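Long-range contacts in laccase (Uncultured bacterium, PDB 4F7K), which probably couples the one-electron oxidation of phenolic substrates to the reduction of dioxygen to water, as multicopper oxidases of the laccase type do: residues H131-M136 against P174-R179; E202-K207 against A237-D242; A243-V248 against G259-K264. All coordinates share one frame; numbering follows the deposited sequence.

Interaction 1: residues H131-M136 against P174-R179; sequences HDLIIM and PVTPVR
Val178 lays its CG2 methyl over one face of the His131 imidazole, 3.7 Å from the ring centroid and 22° off the ring normal, which is the geometry of a CH-pi contact. The methyl is displaced toward the rim, and ND1 of His131 is the nearest ring atom to Val178 CG2 at 3.5 Å. Two other groups reach the ring obliquely: the CG2 methyl of Thr176 comes to 3.6 Å from His131 CD2, and the carbonyl O of Pro177 stands 3.7 Å from His131 NE2, too far to count as a bond. His131 places the ring there by setting CG anti to its own carbonyl carbon (chi1 -61°), with CB already directed at the loop.

Residues 174-179 belong to a loop that passes the start of strand 131-140 to link its two neighbours in the sheet, the outermost strand 167-173 and strand 183-190. This sheet is consistent with the cupredoxin-like beta sandwich of multicopper oxidases.

Further along the strand, Leu133 touches the loop mainly through CD2. This methyl lies 3.7 Å from Pro174 CD, the two side chains crossing at about a right angle, and 3.6 Å from the Pro174 carbonyl O. The same CD2 also packs on Thr176 CG2 at 3.8 Å, so that this threonine methyl bridges His131 and Leu133. The other branch, CD1, makes a looser approach to Val178 CG2 at 4.3 Å. A cis peptide bond precedes Pro174, where the chain leaves its strand. Asp132, between the two contacting side chains, points away from the loop and forms a salt bridge with Arg187 of strand 183-190.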
ATOM      1  N   HIS A 131     -18.719   8.099  -5.978  1.00 54.28           N
ATOM      2  CA  HIS A 131     -17.616   7.459  -6.710  1.00 52.02           C
ATOM      3  C   HIS A 131     -16.571   6.960  -5.739  1.00 50.41           C
ATOM      4  O   HIS A 131     -16.247   7.628  -4.755  1.00 50.97           O
ATOM      5  CB  HIS A 131     -16.951   8.424  -7.688  1.00 51.95           C
ATOM      6  CG  HIS A 131     -17.867   8.946  -8.750  1.00 54.96           C
ATOM      7  ND1 HIS A 131     -18.548  10.138  -8.625  1.00 56.50           N
ATOM      8  CD2 HIS A 131     -18.223   8.431  -9.950  1.00 56.04           C
ATOM      9  CE1 HIS A 131     -19.272  10.343  -9.710  1.00 59.57           C
ATOM     10  NE2 HIS A 131     -19.100   9.317 -10.526  1.00 59.40           N
ATOM     11  N   ASP A 132     -16.049   5.781  -6.038  1.00 48.62           N
ATOM     12  CA  ASP A 132     -15.064   5.114  -5.231  1.00 47.14           C
ATOM     13  C   ASP A 132     -13.842   4.923  -6.126  1.00 44.71           C
ATOM     14  O   ASP A 132     -13.820   4.024  -6.965  1.00 43.23           O
ATOM     15  CB  ASP A 132     -15.648   3.777  -4.749  1.00 47.70           C
ATOM     16  CG  ASP A 132     -14.710   3.007  -3.822  1.00 48.86           C
ATOM     17  OD1 ASP A 132     -13.460   3.249  -3.821  1.00 47.74           O
ATOM     18  OD2 ASP A 132     -15.242   2.125  -3.099  1.00 50.16           O
ATOM     19  N   LEU A 133     -12.833   5.779  -5.925  1.00 43.37           N
ATOM     20  CA  LEU A 133     -11.647   5.837  -6.797  1.00 40.96           C
ATOM     21  C   LEU A 133     -10.382   5.423  -6.057  1.00 39.06           C
ATOM     22  O   LEU A 133     -10.240   5.687  -4.857  1.00 39.51           O
ATOM     23  CB  LEU A 133     -11.455   7.246  -7.391  1.00 41.28           C
ATOM     24  CG  LEU A 133     -12.737   7.871  -7.969  1.00 44.36           C
ATOM     25  CD1 LEU A 133     -12.636   9.389  -8.189  1.00 45.19           C
ATOM     26  CD2 LEU A 133     -13.222   7.152  -9.245  1.00 42.47           C
ATOM     27  N   ILE A 134      -9.475   4.765  -6.780  1.00 36.29           N
ATOM     28  CA  ILE A 134      -8.217   4.308  -6.215  1.00 34.07           C
ATOM     29  C   ILE A 134      -7.108   5.189  -6.770  1.00 34.32           C
ATOM     30  O   ILE A 134      -7.037   5.390  -7.974  1.00 34.72           O
ATOM     31  CB  ILE A 134      -7.985   2.823  -6.587  1.00 33.36           C
ATOM     32  CG1 ILE A 134      -8.982   1.917  -5.839  1.00 28.62           C
ATOM     33  CG2 ILE A 134      -6.524   2.397  -6.367  1.00 28.55           C
ATOM     34  CD1 ILE A 134      -9.201   0.545  -6.492  1.00 25.88           C
ATOM     35  N   ILE A 135      -6.238   5.695  -5.895  1.00 33.98           N
ATOM     36  CA  ILE A 135      -5.200   6.624  -6.289  1.00 33.92           C
ATOM     37  C   ILE A 135      -3.856   6.033  -5.919  1.00 32.97           C
ATOM     38  O   ILE A 135      -3.462   6.049  -4.728  1.00 32.44           O
ATOM     39  CB  ILE A 135      -5.305   8.000  -5.544  1.00 35.78           C
ATOM     40  CG1 ILE A 135      -6.767   8.425  -5.324  1.00 36.53           C
ATOM     41  CG2 ILE A 135      -4.437   9.059  -6.240  1.00 37.48           C
ATOM     42  CD1 ILE A 135      -7.556   8.599  -6.551  1.00 34.24           C
ATOM     43  N   MET A 136      -3.141   5.566  -6.942  1.00 31.27           N
ATOM     44  CA  MET A 136      -1.841   4.952  -6.763  1.00 30.06           C
ATOM     45  C   MET A 136      -0.767   5.969  -7.140  1.00 30.10           C
ATOM     46  O   MET A 136      -0.692   6.464  -8.301  1.00 30.81           O
ATOM     47  CB  MET A 136      -1.732   3.636  -7.563  1.00 28.80           C
ATOM     48  CG  MET A 136      -2.591   2.492  -6.967  1.00 28.08           C
ATOM     49  SD  MET A 136      -3.027   1.176  -8.182  1.00 29.30           S
ATOM     50  CE  MET A 136      -4.232   1.988  -9.265  1.00 26.14           C
ATOM     51  N   PRO A 174     -11.044   4.047 -11.374  1.00 41.63           N
ATOM     52  CA  PRO A 174     -11.033   4.297 -12.834  1.00 42.84           C
ATOM     53  C   PRO A 174     -10.974   5.796 -13.119  1.00 44.09           C
ATOM     54  O   PRO A 174     -11.186   6.592 -12.207  1.00 44.19           O
ATOM     55  CB  PRO A 174     -12.384   3.741 -13.287  1.00 44.14           C
ATOM     56  CG  PRO A 174     -13.308   4.074 -12.093  1.00 44.55           C
ATOM     57  CD  PRO A 174     -12.424   3.869 -10.859  1.00 42.68           C
ATOM     58  N   VAL A 175     -10.662   6.174 -14.351  1.00 45.10           N
ATOM     59  CA  VAL A 175     -10.775   7.564 -14.765  1.00 47.66           C
ATOM     60  C   VAL A 175     -12.222   7.797 -15.150  1.00 50.59           C
ATOM     61  O   VAL A 175     -12.757   7.210 -16.099  1.00 52.14           O
ATOM     62  CB  VAL A 175      -9.877   7.912 -15.958  1.00 48.36           C
ATOM     63  CG1 VAL A 175     -10.255   9.303 -16.491  1.00 49.33           C
ATOM     64  CG2 VAL A 175      -8.381   7.821 -15.545  1.00 46.46           C
ATOM     65  N   THR A 176     -12.868   8.650 -14.391  1.00 52.22           N
ATOM     66  CA  THR A 176     -14.279   8.757 -14.489  1.00 55.28           C
ATOM     67  C   THR A 176     -14.558  10.222 -14.248  1.00 56.62           C
ATOM     68  O   THR A 176     -13.820  10.866 -13.512  1.00 56.26           O
ATOM     69  CB  THR A 176     -14.951   7.782 -13.478  1.00 54.88           C
ATOM     70  OG1 THR A 176     -16.101   7.188 -14.081  1.00 58.54           O
ATOM     71  CG2 THR A 176     -15.328   8.456 -12.153  1.00 55.95           C
ATOM     72  N   PRO A 177     -15.589  10.767 -14.903  1.00 59.11           N
ATOM     73  CA  PRO A 177     -15.866  12.170 -14.653  1.00 60.20           C
ATOM     74  C   PRO A 177     -16.693  12.305 -13.383  1.00 59.98           C
ATOM     75  O   PRO A 177     -17.615  11.521 -13.153  1.00 60.48           O
ATOM     76  CB  PRO A 177     -16.669  12.596 -15.884  1.00 63.02           C
ATOM     77  CG  PRO A 177     -17.310  11.327 -16.404  1.00 63.62           C
ATOM     78  CD  PRO A 177     -16.578  10.146 -15.809  1.00 60.64           C
ATOM     79  N   VAL A 178     -16.347  13.290 -12.569  1.00 58.84           N
ATOM     80  CA  VAL A 178     -16.982  13.497 -11.272  1.00 58.21           C
ATOM     81  C   VAL A 178     -17.681  14.864 -11.276  1.00 59.90           C
ATOM     82  O   VAL A 178     -17.237  15.789 -11.967  1.00 60.05           O
ATOM     83  CB  VAL A 178     -15.910  13.316 -10.159  1.00 56.25           C
ATOM     84  CG1 VAL A 178     -16.162  14.164  -8.927  1.00 57.03           C
ATOM     85  CG2 VAL A 178     -15.771  11.844  -9.803  1.00 54.31           C
ATOM     86  N   ARG A 179     -18.785  14.988 -10.539  1.00 60.69           N
ATOM     87  CA  ARG A 179     -19.567  16.235 -10.540  1.00 62.84           C
ATOM     88  C   ARG A 179     -19.306  17.034  -9.269  1.00 62.50           C
ATOM     89  O   ARG A 179     -18.968  16.459  -8.237  1.00 61.20           O
ATOM     90  CB  ARG A 179     -21.071  15.952 -10.689  1.00 65.60           C
ATOM     91  CG  ARG A 179     -21.458  15.149 -11.947  1.00 66.70           C
ATOM     92  CD  ARG A 179     -22.958  15.146 -12.188  1.00 72.66           C
ATOM     93  NE  ARG A 179     -23.658  14.118 -11.413  1.00 75.46           N
ATOM     94  CZ  ARG A 179     -24.983  13.939 -11.420  1.00 81.41           C
ATOM     95  NH1 ARG A 179     -25.775  14.718 -12.158  1.00 84.28           N
ATOM     96  NH2 ARG A 179     -25.531  12.975 -10.685  1.00 82.35           N
TER

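Interaction 2: residues E202-K207 against A237-D242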
ATOM      1  N   GLU A 202      -6.648  18.900  -3.038  1.00 47.01           N
ATOM      2  CA  GLU A 202      -7.313  20.168  -3.389  1.00 49.20           C
ATOM      3  C   GLU A 202      -8.661  19.943  -4.051  1.00 49.53           C
ATOM      4  O   GLU A 202      -8.868  18.916  -4.690  1.00 47.61           O
ATOM      5  CB  GLU A 202      -6.412  21.019  -4.270  1.00 49.96           C
ATOM      6  CG  GLU A 202      -5.166  21.486  -3.520  1.00 52.57           C
ATOM      7  CD  GLU A 202      -4.277  22.368  -4.339  1.00 56.88           C
ATOM      8  OE1 GLU A 202      -4.634  22.709  -5.490  1.00 61.04           O
ATOM      9  OE2 GLU A 202      -3.205  22.724  -3.817  1.00 60.73           O
ATOM     10  N   GLY A 203      -9.585  20.893  -3.849  1.00 52.16           N
ATOM     11  CA  GLY A 203     -10.918  20.858  -4.476  1.00 52.74           C
ATOM     12  C   GLY A 203     -11.947  19.982  -3.790  1.00 52.42           C
ATOM     13  O   GLY A 203     -13.043  19.798  -4.299  1.00 53.87           O
ATOM     14  N   VAL A 204     -11.594  19.427  -2.639  1.00 51.52           N
ATOM     15  CA  VAL A 204     -12.515  18.579  -1.905  1.00 52.18           C
ATOM     16  C   VAL A 204     -12.450  18.909  -0.433  1.00 53.82           C
ATOM     17  O   VAL A 204     -11.462  19.479   0.041  1.00 53.93           O
ATOM     18  CB  VAL A 204     -12.230  17.048  -2.055  1.00 49.67           C
ATOM     19  CG1 VAL A 204     -12.432  16.588  -3.479  1.00 48.92           C
ATOM     20  CG2 VAL A 204     -10.845  16.701  -1.538  1.00 47.65           C
ATOM     21  N   GLU A 205     -13.498  18.507   0.281  1.00 55.35           N
ATOM     22  CA  GLU A 205     -13.581  18.698   1.723  1.00 57.81           C
ATOM     23  C   GLU A 205     -14.141  17.452   2.398  1.00 56.95           C
ATOM     24  O   GLU A 205     -15.204  16.941   2.022  1.00 57.63           O
ATOM     25  CB  GLU A 205     -14.462  19.912   2.062  1.00 61.42           C
ATOM     26  CG  GLU A 205     -14.210  20.498   3.443  0.10 65.07           C
ATOM     27  CD  GLU A 205     -14.865  21.853   3.634  0.10 70.25           C
ATOM     28  OE1 GLU A 205     -16.080  21.979   3.365  0.10 72.66           O
ATOM     29  OE2 GLU A 205     -14.161  22.792   4.065  0.10 72.23           O
ATOM     30  N   GLY A 206     -13.423  16.980   3.408  1.00 55.50           N
ATOM     31  CA  GLY A 206     -13.824  15.794   4.138  1.00 55.12           C
ATOM     32  C   GLY A 206     -12.693  15.343   5.025  1.00 53.93           C
ATOM     33  O   GLY A 206     -11.953  16.182   5.553  1.00 54.31           O
ATOM     34  N   LYS A 207     -12.532  14.024   5.157  1.00 52.01           N
ATOM     35  CA  LYS A 207     -11.703  13.457   6.221  1.00 51.84           C
ATOM     36  C   LYS A 207     -11.053  12.126   5.890  1.00 49.08           C
ATOM     37  O   LYS A 207     -11.650  11.284   5.211  1.00 47.97           O
ATOM     38  CB  LYS A 207     -12.542  13.242   7.493  1.00 55.14           C
ATOM     39  CG  LYS A 207     -13.334  14.435   7.990  1.00 59.42           C
ATOM     40  CD  LYS A 207     -12.472  15.489   8.684  1.00 62.92           C
ATOM     41  CE  LYS A 207     -13.335  16.753   8.978  1.00 70.80           C
ATOM     42  NZ  LYS A 207     -13.196  17.770   7.862  1.00 70.48           N
ATOM     43  N   ALA A 237     -14.712  12.589   1.036  1.00 48.59           N
ATOM     44  CA  ALA A 237     -14.823  14.017   0.931  1.00 49.89           C
ATOM     45  C   ALA A 237     -15.866  14.375  -0.108  1.00 51.33           C
ATOM     46  O   ALA A 237     -16.248  13.543  -0.941  1.00 49.81           O
ATOM     47  CB  ALA A 237     -13.464  14.632   0.580  1.00 48.09           C
ATOM     48  N   ASP A 238     -16.344  15.615  -0.021  1.00 54.06           N
ATOM     49  CA  ASP A 238     -17.307  16.155  -0.958  1.00 55.76           C
ATOM     50  C   ASP A 238     -16.561  17.041  -1.936  1.00 54.93           C
ATOM     51  O   ASP A 238     -15.626  17.767  -1.549  1.00 54.18           O
ATOM     52  CB  ASP A 238     -18.358  16.986  -0.213  1.00 59.56           C
ATOM     53  CG  ASP A 238     -19.211  16.148   0.748  1.00 62.24           C
ATOM     54  OD1 ASP A 238     -19.755  15.101   0.334  1.00 60.56           O
ATOM     55  OD2 ASP A 238     -19.345  16.554   1.928  1.00 65.68           O
ATOM     56  N   VAL A 239     -16.971  16.987  -3.199  1.00 54.74           N
ATOM     57  CA  VAL A 239     -16.370  17.827  -4.226  1.00 55.23           C
ATOM     58  C   VAL A 239     -16.926  19.240  -4.087  1.00 59.34           C
ATOM     59  O   VAL A 239     -18.120  19.478  -4.356  1.00 61.46           O
ATOM     60  CB  VAL A 239     -16.656  17.287  -5.625  1.00 54.24           C
ATOM     61  CG1 VAL A 239     -15.993  18.167  -6.673  1.00 53.29           C
ATOM     62  CG2 VAL A 239     -16.193  15.828  -5.736  1.00 51.76           C
ATOM     63  N   ILE A 240     -16.083  20.181  -3.664  1.00 60.58           N
ATOM     64  CA  ILE A 240     -16.627  21.508  -3.315  1.00 65.12           C
ATOM     65  C   ILE A 240     -16.620  22.568  -4.419  1.00 66.91           C
ATOM     66  O   ILE A 240     -17.217  23.625  -4.245  1.00 70.11           O
ATOM     67  CB  ILE A 240     -16.094  22.090  -1.955  1.00 65.87           C
ATOM     68  CG1 ILE A 240     -14.579  22.235  -1.948  1.00 64.41           C
ATOM     69  CG2 ILE A 240     -16.553  21.241  -0.776  1.00 65.61           C
ATOM     70  CD1 ILE A 240     -14.065  22.909  -0.673  1.00 69.26           C
ATOM     71  N   THR A 241     -15.990  22.290  -5.560  1.00 65.60           N
ATOM     72  CA  THR A 241     -15.915  23.313  -6.613  1.00 67.59           C
ATOM     73  C   THR A 241     -15.979  22.773  -8.054  1.00 66.27           C
ATOM     74  O   THR A 241     -16.262  21.594  -8.259  1.00 64.24           O
ATOM     75  CB  THR A 241     -14.690  24.253  -6.396  1.00 68.02           C
ATOM     76  OG1 THR A 241     -14.910  25.496  -7.087  1.00 71.71           O
ATOM     77  CG2 THR A 241     -13.377  23.577  -6.840  1.00 64.10           C
ATOM     78  N   ASP A 242     -15.752  23.656  -9.031  1.00 67.58           N
ATOM     79  CA  ASP A 242     -15.728  23.301 -10.454  1.00 66.87           C
ATOM     80  C   ASP A 242     -14.322  22.965 -10.963  1.00 64.31           C
ATOM     81  O   ASP A 242     -14.161  22.468 -12.078  1.00 63.24           O
ATOM     82  CB  ASP A 242     -16.337  24.431 -11.295  1.00 71.09           C
TER
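Glu205 and Asp238 form an antiparallel hydrogen-bonded pair between strands 204-207 and 237-239, whose axes run at 169° to each other. Glu205 N donates to Asp238 O at 2.9 Å, lying in the plane of that carbonyl, and Asp238 N donates to Glu205 O at 2.7 Å, nearly straight with 167° at the hydrogen. Past the end of strand 237-239, Ile240 N continues the ladder by donating to Gly203 O over 3.1 Å. A CA-H...O contact supplements them, with Val204 CA 3.2 Å from Asp238 O.

Apolar contacts lie on both sides of this ladder. Val204 and Val239 form a non-hydrogen-bonded pair and share one face, yet their methyls are only loosely matched, CG1 of Val204 and CG2 of Val239 being 4.5 Å apart. Val204 CB sits closer to Ala237 CB, at 3.8 Å. Near the solvent, Ile240 turns CG1 between its backbone N and carbonyl carbon (chi1 59°); this lays CG1 alongside the Gly203 carbonyl and brings CG2 to within 3.8 Å of Glu205 CB.

Close approach of the backbones is consistent with glycine at 206: the CA atoms of Gly206 and Ala237 are 3.8 Å apart, and a beta carbon on Gly206 would run into Ala237 CA.

Among the charged groups, Glu205 and Asp238 point to the same face, but their carboxylates do not touch; Asp238 is instead salt-bridged to Arg183. Lys207 NZ donates to Gly206 O from above the carbonyl plane and forms a salt bridge with Glu221.

Gly203, with its positive phi, joins strand 197-202 of one sheet to strand 204-211 of another, and Val204 and Val239 both pack against Ile245 of that first sheet. Such facing sheets, their valines and isoleucines turned inward, are characteristic of the cupredoxin-like beta sandwich.

Interaction 3: residues A243-V248 against G259-K264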
ATOM      1  N   ALA A 243     -13.309  23.241 -10.145  1.00 62.61           N
ATOM      2  CA  ALA A 243     -11.939  22.919 -10.511  1.00 61.06           C
ATOM      3  C   ALA A 243     -11.779  21.421 -10.320  1.00 57.95           C
ATOM      4  O   ALA A 243     -12.501  20.829  -9.523  1.00 57.96           O
ATOM      5  CB  ALA A 243     -10.916  23.694  -9.638  1.00 60.78           C
ATOM      6  N   PRO A 244     -10.848  20.802 -11.062  1.00 55.94           N
ATOM      7  CA  PRO A 244     -10.627  19.378 -10.841  1.00 52.46           C
ATOM      8  C   PRO A 244     -10.189  19.135  -9.405  1.00 50.30           C
ATOM      9  O   PRO A 244      -9.639  20.039  -8.759  1.00 51.22           O
ATOM     10  CB  PRO A 244      -9.487  19.053 -11.808  1.00 51.27           C
ATOM     11  CG  PRO A 244      -9.524  20.146 -12.830  1.00 54.42           C
ATOM     12  CD  PRO A 244      -9.889  21.355 -12.037  1.00 56.15           C
ATOM     13  N   ILE A 245     -10.462  17.944  -8.897  1.00 47.43           N
ATOM     14  CA  ILE A 245      -9.839  17.497  -7.666  1.00 44.94           C
ATOM     15  C   ILE A 245      -8.346  17.316  -7.968  1.00 43.09           C
ATOM     16  O   ILE A 245      -8.000  16.755  -9.011  1.00 41.70           O
ATOM     17  CB  ILE A 245     -10.453  16.185  -7.186  1.00 43.70           C
ATOM     18  CG1 ILE A 245     -11.971  16.336  -7.062  1.00 45.45           C
ATOM     19  CG2 ILE A 245      -9.813  15.757  -5.874  1.00 42.51           C
ATOM     20  CD1 ILE A 245     -12.715  15.032  -6.841  1.00 44.58           C
ATOM     21  N   GLY A 246      -7.481  17.832  -7.089  1.00 41.83           N
ATOM     22  CA  GLY A 246      -6.020  17.802  -7.311  1.00 39.07           C
ATOM     23  C   GLY A 246      -5.292  17.114  -6.173  1.00 37.17           C
ATOM     24  O   GLY A 246      -5.669  17.284  -4.997  1.00 37.51           O
ATOM     25  N   PHE A 247      -4.282  16.319  -6.537  1.00 35.17           N
ATOM     26  CA  PHE A 247      -3.387  15.645  -5.610  1.00 34.49           C
ATOM     27  C   PHE A 247      -2.004  16.300  -5.693  1.00 34.90           C
ATOM     28  O   PHE A 247      -1.280  16.175  -6.709  1.00 34.21           O
ATOM     29  CB  PHE A 247      -3.305  14.144  -5.953  1.00 33.20           C
ATOM     30  CG  PHE A 247      -4.619  13.421  -5.789  1.00 33.48           C
ATOM     31  CD1 PHE A 247      -4.998  12.924  -4.552  1.00 33.02           C
ATOM     32  CD2 PHE A 247      -5.501  13.292  -6.865  1.00 35.42           C
ATOM     33  CE1 PHE A 247      -6.227  12.265  -4.391  1.00 34.04           C
ATOM     34  CE2 PHE A 247      -6.741  12.648  -6.705  1.00 35.42           C
ATOM     35  CZ  PHE A 247      -7.102  12.146  -5.456  1.00 33.72           C
ATOM     36  N   VAL A 248      -1.636  17.000  -4.631  1.00 35.57           N
ATOM     37  CA  VAL A 248      -0.468  17.843  -4.665  1.00 35.96           C
ATOM     38  C   VAL A 248       0.661  17.363  -3.761  1.00 35.73           C
ATOM     39  O   VAL A 248       0.445  16.958  -2.642  1.00 35.17           O
ATOM     40  CB  VAL A 248      -0.836  19.344  -4.411  1.00 37.74           C
ATOM     41  CG1 VAL A 248       0.414  20.229  -4.359  1.00 38.66           C
ATOM     42  CG2 VAL A 248      -1.745  19.849  -5.519  1.00 37.55           C
ATOM     43  N   GLY A 259      -1.527  14.647 -10.024  1.00 33.47           N
ATOM     44  CA  GLY A 259      -2.598  14.327 -10.949  1.00 34.61           C
ATOM     45  C   GLY A 259      -3.887  14.942 -10.458  1.00 36.94           C
ATOM     46  O   GLY A 259      -3.907  15.598  -9.417  1.00 37.05           O
ATOM     47  N   GLU A 260      -4.962  14.717 -11.208  1.00 38.77           N
ATOM     48  CA  GLU A 260      -6.261  15.305 -10.906  1.00 42.01           C
ATOM     49  C   GLU A 260      -7.434  14.463 -11.391  1.00 42.32           C
ATOM     50  O   GLU A 260      -7.285  13.566 -12.222  1.00 41.91           O
ATOM     51  CB  GLU A 260      -6.356  16.744 -11.441  1.00 44.27           C
ATOM     52  CG  GLU A 260      -6.070  16.903 -12.922  1.00 48.15           C
ATOM     53  CD  GLU A 260      -5.734  18.337 -13.287  1.00 55.40           C
ATOM     54  OE1 GLU A 260      -5.488  19.153 -12.368  1.00 57.61           O
ATOM     55  OE2 GLU A 260      -5.733  18.656 -14.497  1.00 59.60           O
ATOM     56  N   ILE A 261      -8.596  14.742 -10.820  1.00 43.82           N
ATOM     57  CA  ILE A 261      -9.836  14.117 -11.226  1.00 44.73           C
ATOM     58  C   ILE A 261     -10.646  15.281 -11.785  1.00 47.34           C
ATOM     59  O   ILE A 261     -11.012  16.190 -11.042  1.00 47.99           O
ATOM     60  CB  ILE A 261     -10.551  13.461 -10.021  1.00 45.15           C
ATOM     61  CG1 ILE A 261      -9.673  12.350  -9.439  1.00 42.96           C
ATOM     62  CG2 ILE A 261     -11.916  12.928 -10.413  1.00 44.72           C
ATOM     63  CD1 ILE A 261     -10.113  11.861  -8.109  1.00 40.14           C
ATOM     64  N   PRO A 262     -10.879  15.276 -13.109  1.00 48.23           N
ATOM     65  CA  PRO A 262     -11.617  16.348 -13.758  1.00 50.52           C
ATOM     66  C   PRO A 262     -13.057  16.361 -13.287  1.00 52.46           C
ATOM     67  O   PRO A 262     -13.652  15.302 -13.040  1.00 51.93           O
ATOM     68  CB  PRO A 262     -11.532  16.000 -15.249  1.00 51.02           C
ATOM     69  CG  PRO A 262     -11.228  14.545 -15.287  1.00 50.54           C
ATOM     70  CD  PRO A 262     -10.367  14.286 -14.075  1.00 47.06           C
ATOM     71  N   VAL A 263     -13.581  17.568 -13.118  1.00 54.53           N
ATOM     72  CA  VAL A 263     -14.913  17.768 -12.598  1.00 56.45           C
ATOM     73  C   VAL A 263     -15.747  18.385 -13.699  1.00 59.47           C
ATOM     74  O   VAL A 263     -15.322  19.353 -14.329  1.00 60.22           O
ATOM     75  CB  VAL A 263     -14.910  18.684 -11.355  1.00 56.86           C
ATOM     76  CG1 VAL A 263     -16.347  19.009 -10.904  1.00 59.33           C
ATOM     77  CG2 VAL A 263     -14.127  18.048 -10.224  1.00 53.50           C
ATOM     78  N   LYS A 264     -16.932  17.825 -13.917  1.00 61.30           N
ATOM     79  CA  LYS A 264     -17.881  18.360 -14.895  1.00 64.73           C
ATOM     80  C   LYS A 264     -19.304  18.179 -14.403  1.00 67.21           C
ATOM     81  O   LYS A 264     -19.655  17.110 -13.896  1.00 66.45           O
ATOM     82  CB  LYS A 264     -17.735  17.650 -16.250  1.00 64.51           C
TER
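The Phe247 ring offers an edge to the opposite strand: Ile261 CD1 lies in the ring plane, 3.7 Å from Phe247 CE2. Gly259 O also lies near that plane at the edge, and neither face meets an atom of 259-264. With CG anti to its carbonyl carbon (chi1 -64°), the ring heads toward the interior, where it touches Leu186, Leu188, Ile135 and Leu201 of other strands.

The backbones form the two arms of a beta hairpin, antiparallel at 159°. Ile245 and Ile261 make a hydrogen-bonded pair, Ile245 N to Ile261 O and Ile261 N to Ile245 O both measuring 2.8 Å, the first of them the more bent at its hydrogen. The straightest bond is that from Phe247 N to Gly259 O, 3.0 Å long with 171° at the hydrogen.

On the ring's face of the hairpin the isoleucines run side by side, CB of Ile245 3.9 Å from CB of Ile261. Beyond them Val263 CG2 approaches Ile245 CG1 to 4.2 Å, its side chain roughly perpendicular to that of the isoleucine. On the other face Pro244 lies alongside Glu260.

With an alanine here instead of Phe247, Ile261 CD1 would probably lose its aromatic neighbour and a gap would be likely to open toward Leu186 and Leu188 of strand 183-190.

Backbone bonds thus fix the register, while apolar side chains turned to one face bind the hairpin to the domain interior.

All three contacts belong to one end of the same beta sandwich, their centres 10 to 13 Å apart. Interactions 1 and 2 reach the same six-stranded sheet, whereas interaction 3 is a hairpin of the four-stranded sheet facing it. All are partly buried: Leu133 and Val178, Val204, Ala237 and Val239, and Ile245, Phe247 and Ile261 lie inside, while Pro174, Glu205, Ile240 and Glu260 are exposed. Interactions 2 and 3 rest on antiparallel backbone ladders; interaction 1, a loop over a strand, relies on side-chain packing and a CH-pi contact. Leu133 packs on Ile261 and Val178 on Val239. Backbone bonds add to this: Val178 O probably accepts from Lys264 N, and Glu202 N probably bonds to Gly246 O.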